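Local structure of hydrolase (Burkholderia cenocepacia, 4QKU) at residues B[115-118]-B[119-123]. The protein probably hydrolyses fumarylacetoacetate to fumarate and acetoacetate, the last step of phenylalanine and tyrosine breakdown. Residues are numbered along the deposited sequence; the frame is centred on the assembly and turned at random.
Sequences DDAT and LRDDA
Asp116 OD1 is gripped twice by Thr118, two residues on, at the start of a single helical turn. Thr118 OG1 gives the shorter bond, 2.8 Å to Asp116 OD1 on its syn lone pair. Thr118 N reaches the same OD1 at 3.1 Å from above the carboxylate plane. Asp116 is thus the N-cap of helix 117-120. The Asp116 carboxylate stands anti to its own backbone nitrogen (chi1 -167°), which brings OD1 beside the N-H and the hydroxyl of Thr118. The backbone oxygen of Asp116 accepts from a water at 2.7 Å. That water in turn accepts from Leu119 N, so it links the cap residue to the turn where a direct bond is missing. The turn itself closes with Asp121 N to Ala117 O, 3.0 Å and nearly straight at 166°.

Arg120 folds back along this turn. Its chain bends at chi3 (73°), which lays the guanidinium with one face over Ala117 CA and the backbone oxygen of Asp116. Ala117 CB lies 3.2 Å from Arg120 NH2. Asp121 meets the guanidinium side-on and in its plane: Arg120 NE bonds Asp121 OD1 at 2.8 Å in a salt bridge, and NH2 bonds OD2. Both nitrogens approach from above the carboxylate plane. Arg120 NH1 bonds the backbone oxygen of Arg114, so all three nitrogens are engaged and the group's rotation is probably fixed.

Asp122 caps the next helix, 123-129, through Leu125 N; the segment therefore joins two successive N-caps. This surface turn belongs to the N-terminal family region, away from the annotated sites. Leu119 is its buried anchor, packed against Trp26, Leu111 at the end of helix 98-111, and Leu125 and Val129 of helix 123-129.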
# COMPACT_ATOMS: atom_id res chain seq x y z
N ASP B 115 12.35 -43.41 -2.57
CA ASP B 115 11.86 -44.72 -2.95
C ASP B 115 10.70 -44.73 -3.93
O ASP B 115 10.28 -45.80 -4.37
CB ASP B 115 11.47 -45.48 -1.69
CG ASP B 115 12.67 -45.79 -0.80
OD1 ASP B 115 13.82 -45.67 -1.28
OD2 ASP B 115 12.45 -46.16 0.38
N ASP B 116 10.17 -43.56 -4.29
CA ASP B 116 9.11 -43.48 -5.28
C ASP B 116 9.80 -43.45 -6.61
O ASP B 116 10.52 -42.50 -6.93
CB ASP B 116 8.28 -42.22 -5.07
CG ASP B 116 6.99 -42.22 -5.85
OD1 ASP B 116 6.86 -43.00 -6.84
OD2 ASP B 116 6.09 -41.42 -5.49
N ALA B 117 9.58 -44.50 -7.39
CA ALA B 117 10.20 -44.65 -8.70
C ALA B 117 9.48 -43.89 -9.84
O ALA B 117 10.05 -43.70 -10.90
CB ALA B 117 10.29 -46.12 -9.06
N THR B 118 8.24 -43.47 -9.60
CA THR B 118 7.36 -42.95 -10.65
C THR B 118 8.01 -41.89 -11.52
O THR B 118 8.08 -42.04 -12.74
CB THR B 118 6.05 -42.40 -10.04
OG1 THR B 118 5.43 -43.42 -9.23
CG2 THR B 118 5.08 -41.95 -11.12
N LEU B 119 8.48 -40.80 -10.92
CA LEU B 119 9.18 -39.76 -11.67
C LEU B 119 10.69 -39.99 -11.71
O LEU B 119 11.34 -39.69 -12.70
CB LEU B 119 8.89 -38.39 -11.08
CG LEU B 119 9.64 -37.22 -11.73
CD1 LEU B 119 9.37 -37.14 -13.22
CD2 LEU B 119 9.28 -35.92 -11.02
N ARG B 120 11.24 -40.55 -10.64
CA ARG B 120 12.69 -40.76 -10.56
C ARG B 120 13.27 -41.57 -11.71
O ARG B 120 14.29 -41.20 -12.29
CB ARG B 120 13.00 -41.45 -9.24
CG ARG B 120 14.43 -41.82 -9.03
CD ARG B 120 14.56 -42.85 -7.92
NE ARG B 120 14.09 -44.17 -8.34
CZ ARG B 120 13.66 -45.13 -7.51
NH1 ARG B 120 13.62 -44.95 -6.18
NH2 ARG B 120 13.28 -46.29 -8.00
N ASP B 121 12.60 -42.64 -12.08
CA ASP B 121 13.09 -43.54 -13.12
C ASP B 121 12.58 -43.20 -14.53
O ASP B 121 12.86 -43.93 -15.48
CB ASP B 121 12.72 -44.97 -12.76
CG ASP B 121 13.48 -45.47 -11.57
OD1 ASP B 121 14.34 -44.73 -11.05
OD2 ASP B 121 13.24 -46.63 -11.15
N ASP B 122 11.84 -42.09 -14.66
CA ASP B 122 11.36 -41.59 -15.96
C ASP B 122 12.25 -40.41 -16.42
O ASP B 122 11.91 -39.25 -16.28
CB ASP B 122 9.89 -41.18 -15.83
CG ASP B 122 9.23 -40.89 -17.17
OD1 ASP B 122 9.94 -40.61 -18.16
OD2 ASP B 122 7.98 -40.89 -17.22
N ALA B 123 13.42 -40.75 -16.96
CA ALA B 123 14.43 -39.76 -17.33
C ALA B 123 13.89 -38.72 -18.26
O ALA B 123 14.20 -37.54 -18.11
CB ALA B 123 15.64 -40.46 -17.95
O HOH W 1 9.16 -40.55 -8.30